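Long-range contact in metal-bound toxin (Helicobacter pylori, PDB 4NRN), which binds two zinc ions and, as a RelE-family toxin of the YafQ subfamily in a toxin-antitoxin system, probably cleaves RNA: residues M1-K9 / V30-Q38. Residues are numbered along the deposited sequence; the frame is centred on the assembly and turned at random.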
ATOM      1  N   MET A   1      -3.246  14.925  -7.970  1.00 24.07           N
ATOM      2  CA  MET A   1      -3.306  13.635  -7.304  1.00 24.36           C
ATOM      3  C   MET A   1      -2.642  12.587  -8.188  1.00 24.56           C
ATOM      4  O   MET A   1      -2.947  12.497  -9.379  1.00 26.69           O
ATOM      5  CB  MET A   1      -4.761  13.244  -7.019  1.00 27.56           C
ATOM      6  CG  MET A   1      -4.882  12.019  -6.127  1.00 28.69           C
ATOM      7  SD  MET A   1      -6.544  11.401  -5.820  1.00 24.29           S
ATOM      8  CE  MET A   1      -6.213  10.370  -4.389  1.00 59.07           C
ATOM      9  N   LEU A   2      -1.736  11.798  -7.614  1.00 18.73           N
ATOM     10  CA  LEU A   2      -1.074  10.741  -8.366  1.00 17.66           C
ATOM     11  C   LEU A   2      -2.096   9.747  -8.905  1.00 21.21           C
ATOM     12  O   LEU A   2      -3.067   9.413  -8.215  1.00 24.20           O
ATOM     13  CB  LEU A   2      -0.068   9.999  -7.484  1.00 25.93           C
ATOM     14  CG  LEU A   2       1.163  10.769  -7.015  1.00 23.21           C
ATOM     15  CD1 LEU A   2       1.923   9.950  -6.002  1.00 21.30           C
ATOM     16  CD2 LEU A   2       2.050  11.131  -8.198  1.00 17.16           C
ATOM     17  N   THR A   3      -1.889   9.294 -10.139  1.00 20.46           N
ATOM     18  CA  THR A   3      -2.658   8.183 -10.697  1.00 21.72           C
ATOM     19  C   THR A   3      -2.424   6.963  -9.818  1.00 19.91           C
ATOM     20  O   THR A   3      -1.308   6.730  -9.363  1.00 21.26           O
ATOM     21  CB  THR A   3      -2.255   7.870 -12.161  1.00 26.83           C
ATOM     22  OG1 THR A   3      -2.716   8.924 -13.018  1.00 32.56           O
ATOM     23  CG2 THR A   3      -2.877   6.560 -12.634  1.00 23.32           C
ATOM     24  N   ILE A   4      -3.486   6.215  -9.545  1.00 22.19           N
ATOM     25  CA  ILE A   4      -3.395   5.058  -8.662  1.00 22.93           C
ATOM     26  C   ILE A   4      -3.592   3.795  -9.474  1.00 21.64           C
ATOM     27  O   ILE A   4      -4.646   3.594 -10.069  1.00 31.13           O
ATOM     28  CB  ILE A   4      -4.447   5.117  -7.525  1.00 21.91           C
ATOM     29  CG1 ILE A   4      -4.271   6.394  -6.707  1.00 16.91           C
ATOM     30  CG2 ILE A   4      -4.338   3.887  -6.607  1.00 20.63           C
ATOM     31  CD1 ILE A   4      -5.516   6.830  -6.000  1.00 15.72           C
ATOM     32  N   GLU A   5      -2.575   2.950  -9.513  1.00 15.53           N
ATOM     33  CA  GLU A   5      -2.659   1.725 -10.291  1.00 23.58           C
ATOM     34  C   GLU A   5      -2.283   0.548  -9.421  1.00 18.95           C
ATOM     35  O   GLU A   5      -1.434   0.668  -8.545  1.00 22.34           O
ATOM     36  CB  GLU A   5      -1.741   1.793 -11.514  1.00 34.57           C
ATOM     37  CG  GLU A   5      -2.261   0.973 -12.698  1.00 49.95           C
ATOM     38  CD  GLU A   5      -1.296   0.915 -13.872  1.00 59.65           C
ATOM     39  OE1 GLU A   5      -0.123   1.313 -13.712  1.00 56.74           O
ATOM     40  OE2 GLU A   5      -1.714   0.461 -14.959  1.00 64.65           O
ATOM     41  N   THR A   6      -2.919  -0.591  -9.662  1.00 15.12           N
ATOM     42  CA  THR A   6      -2.652  -1.772  -8.866  1.00 16.55           C
ATOM     43  C   THR A   6      -1.973  -2.845  -9.701  1.00 23.34           C
ATOM     44  O   THR A   6      -2.027  -2.816 -10.925  1.00 29.47           O
ATOM     45  CB  THR A   6      -3.945  -2.353  -8.263  1.00 22.69           C
ATOM     46  OG1 THR A   6      -4.740  -2.947  -9.300  1.00 20.40           O
ATOM     47  CG2 THR A   6      -4.750  -1.261  -7.570  1.00 26.37           C
ATOM     48  N   SER A   7      -1.328  -3.787  -9.020  1.00 19.67           N
ATOM     49  CA  SER A   7      -0.803  -4.991  -9.646  1.00 17.09           C
ATOM     50  C   SER A   7      -1.878  -6.080  -9.653  1.00 20.88           C
ATOM     51  O   SER A   7      -2.923  -5.945  -8.992  1.00 17.81           O
ATOM     52  CB  SER A   7       0.409  -5.493  -8.869  1.00 13.27           C
ATOM     53  OG  SER A   7       0.018  -6.082  -7.637  1.00 13.24           O
ATOM     54  N   LYS A   8      -1.622  -7.160 -10.388  1.00 17.64           N
ATOM     55  CA  LYS A   8      -2.521  -8.316 -10.386  1.00 25.62           C
ATOM     56  C   LYS A   8      -2.477  -9.066  -9.041  1.00 28.40           C
ATOM     57  O   LYS A   8      -3.483  -9.639  -8.624  1.00 31.32           O
ATOM     58  CB  LYS A   8      -2.224  -9.272 -11.555  1.00 20.40           C
ATOM     59  CG  LYS A   8      -2.438  -8.684 -12.948  1.00 18.05           C
ATOM     60  CD  LYS A   8      -2.179  -9.747 -14.033  1.00 22.04           C
ATOM     61  CE  LYS A   8      -2.216  -9.147 -15.447  1.00 23.67           C
ATOM     62  NZ  LYS A   8      -1.948 -10.152 -16.537  1.00 24.20           N
ATOM     63  N   LYS A   9      -1.323  -9.049  -8.367  1.00 27.93           N
ATOM     64  CA  LYS A   9      -1.190  -9.687  -7.049  1.00 28.68           C
ATOM     65  C   LYS A   9      -1.918  -8.884  -5.985  1.00 23.82           C
ATOM     66  O   LYS A   9      -2.567  -9.450  -5.115  1.00 17.42           O
ATOM     67  CB  LYS A   9       0.276  -9.852  -6.627  1.00 27.98           C
ATOM     68  CG  LYS A   9       1.074 -10.825  -7.463  1.00 40.16           C
ATOM     69  CD  LYS A   9       2.555 -10.757  -7.095  1.00 50.25           C
ATOM     70  CE  LYS A   9       3.427 -11.514  -8.099  1.00 45.91           C
ATOM     71  NZ  LYS A   9       4.837 -11.029  -8.109  1.00 40.03           N
ATOM     72  N   VAL A  30      -5.842   5.701   3.477  1.00 23.63           N
ATOM     73  CA  VAL A  30      -4.387   5.645   3.326  1.00 29.53           C
ATOM     74  C   VAL A  30      -3.916   5.901   1.884  1.00 20.37           C
ATOM     75  O   VAL A  30      -2.992   6.684   1.657  1.00 22.26           O
ATOM     76  CB  VAL A  30      -3.807   4.296   3.844  1.00 41.70           C
ATOM     77  CG1 VAL A  30      -2.278   4.288   3.734  1.00 36.64           C
ATOM     78  CG2 VAL A  30      -4.241   4.037   5.287  1.00 40.85           C
ATOM     79  N   VAL A  31      -4.539   5.237   0.912  1.00 16.36           N
ATOM     80  CA  VAL A  31      -4.140   5.408  -0.491  1.00 17.24           C
ATOM     81  C   VAL A  31      -4.403   6.827  -0.986  1.00 21.31           C
ATOM     82  O   VAL A  31      -3.637   7.365  -1.792  1.00 19.95           O
ATOM     83  CB  VAL A  31      -4.871   4.431  -1.410  1.00 16.35           C
ATOM     84  CG1 VAL A  31      -4.652   4.822  -2.871  1.00 15.37           C
ATOM     85  CG2 VAL A  31      -4.395   3.006  -1.145  1.00 17.62           C
ATOM     86  N   GLY A  32      -5.491   7.426  -0.500  1.00 19.21           N
ATOM     87  CA  GLY A  32      -5.810   8.807  -0.808  1.00 15.51           C
ATOM     88  C   GLY A  32      -4.687   9.757  -0.441  1.00 17.49           C
ATOM     89  O   GLY A  32      -4.193  10.493  -1.299  1.00 16.66           O
ATOM     90  N   ASN A  33      -4.282   9.750   0.827  1.00 18.10           N
ATOM     91  CA  ASN A  33      -3.185  10.604   1.287  1.00 21.31           C
ATOM     92  C   ASN A  33      -1.903  10.363   0.520  1.00 26.59           C
ATOM     93  O   ASN A  33      -1.245  11.304   0.072  1.00 26.68           O
ATOM     94  CB  ASN A  33      -2.907  10.394   2.772  1.00 26.64           C
ATOM     95  CG  ASN A  33      -3.737  11.293   3.645  1.00 35.20           C
ATOM     96  OD1 ASN A  33      -4.059  12.419   3.263  1.00 43.37           O
ATOM     97  ND2 ASN A  33      -4.091  10.805   4.827  1.00 40.04           N
ATOM     98  N   LEU A  34      -1.538   9.093   0.383  1.00 26.81           N
ATOM     99  CA  LEU A  34      -0.327   8.750  -0.347  1.00 22.47           C
ATOM    100  C   LEU A  34      -0.334   9.423  -1.730  1.00 27.47           C
ATOM    101  O   LEU A  34       0.633  10.101  -2.110  1.00 23.33           O
ATOM    102  CB  LEU A  34      -0.181   7.228  -0.452  1.00 17.38           C
ATOM    103  CG  LEU A  34       0.288   6.537   0.836  1.00 16.61           C
ATOM    104  CD1 LEU A  34       0.366   5.024   0.669  1.00 10.55           C
ATOM    105  CD2 LEU A  34       1.640   7.083   1.277  1.00 15.76           C
ATOM    106  N   ALA A  35      -1.440   9.264  -2.456  1.00 24.67           N
ATOM    107  CA  ALA A  35      -1.579   9.790  -3.819  1.00 24.98           C
ATOM    108  C   ALA A  35      -1.616  11.328  -3.935  1.00 19.68           C
ATOM    109  O   ALA A  35      -1.239  11.874  -4.965  1.00 26.06           O
ATOM    110  CB  ALA A  35      -2.801   9.158  -4.519  1.00 25.72           C
ATOM    111  N   THR A  36      -2.078  12.020  -2.898  1.00 19.53           N
ATOM    112  CA  THR A  36      -2.002  13.480  -2.881  1.00 21.46           C
ATOM    113  C   THR A  36      -0.765  13.911  -2.088  1.00 25.18           C
ATOM    114  O   THR A  36      -0.627  15.074  -1.698  1.00 22.47           O
ATOM    115  CB  THR A  36      -3.283  14.144  -2.291  1.00 25.84           C
ATOM    116  OG1 THR A  36      -3.502  13.689  -0.950  1.00 26.02           O
ATOM    117  CG2 THR A  36      -4.512  13.823  -3.137  1.00 20.30           C
ATOM    118  N   GLU A  37       0.113  12.937  -1.847  1.00 26.43           N
ATOM    119  CA  GLU A  37       1.430  13.141  -1.230  1.00 26.62           C
ATOM    120  C   GLU A  37       1.423  13.920   0.094  1.00 29.96           C
ATOM    121  O   GLU A  37       2.284  14.775   0.316  1.00 30.40           O
ATOM    122  CB  GLU A  37       2.401  13.776  -2.234  1.00 24.94           C
ATOM    123  CG  GLU A  37       2.449  13.033  -3.560  1.00 23.23           C
ATOM    124  CD  GLU A  37       3.222  13.772  -4.635  1.00 36.73           C
ATOM    125  OE1 GLU A  37       2.602  14.278  -5.596  1.00 35.87           O
ATOM    126  OE2 GLU A  37       4.458  13.854  -4.515  1.00 51.45           O
ATOM    127  N   GLN A  38       0.462  13.611   0.968  1.00 21.58           N
ATOM    128  CA  GLN A  38       0.405  14.206   2.299  1.00 21.15           C
ATOM    129  C   GLN A  38       0.921  13.224   3.340  1.00 20.62           C
ATOM    130  O   GLN A  38       0.880  12.018   3.114  1.00 23.13           O
ATOM    131  CB  GLN A  38      -1.026  14.571   2.652  1.00 34.11           C
ATOM    132  CG  GLN A  38      -1.817  15.182   1.529  1.00 44.91           C
ATOM    133  CD  GLN A  38      -3.228  15.486   1.967  1.00 51.56           C
ATOM    134  OE1 GLN A  38      -4.190  14.965   1.410  1.00 51.22           O
ATOM    135  NE2 GLN A  38      -3.359  16.317   2.992  1.00 54.92           N
TER
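A35 sits where the N-terminal residues meet the end of helix 24-35, and its methyl group is met by side chains of both M1 and I4. M1 CE comes to 3.6 Å from A35 CB, while I4 CG1 lies 3.8 Å from that same A35 CB. The M1 chain runs fully extended, with CG turned away from the backbone nitrogen (chi1 -171°), and this carries it alongside the last helical turn, past the T36 methyl (M1 CG to T36 CG2, 3.5 Å), until CE arrives over A35 and near the carbonyl oxygen of G32. I4 also meets V31, one helical turn before A35, with I4 CD1 3.8 Å from V31 CG1.

A single backbone hydrogen bond joins the two segments: L2 N donates to A35 O at 2.7 Å, nearly straight at 169°, the donor tilted 32° out of the carbonyl plane. That oxygen is available because the helix stops here. Its end is a Schellman motif, in which Q38 N bonds to N33 O and E37 N to L34 O, with E37 as the C-prime residue at positive phi. The E37 side chain crosses that of L2 at about a right angle, E37 CG lying 4.0 Å from L2 CD1, while its carboxylate forms a salt bridge with K73.

Behind this layer, strand 3-6 is hydrogen-bonded along strand 77-84, whose L78 also touches V31, and L2 reaches I71 of strand 65-72. The contact thus packs the C-terminal end of helix 24-35 against the N-terminal residues and the start of strand 3-6, an outermost strand of the mixed sheet, as in the alpha/beta fold of RelE-family toxins.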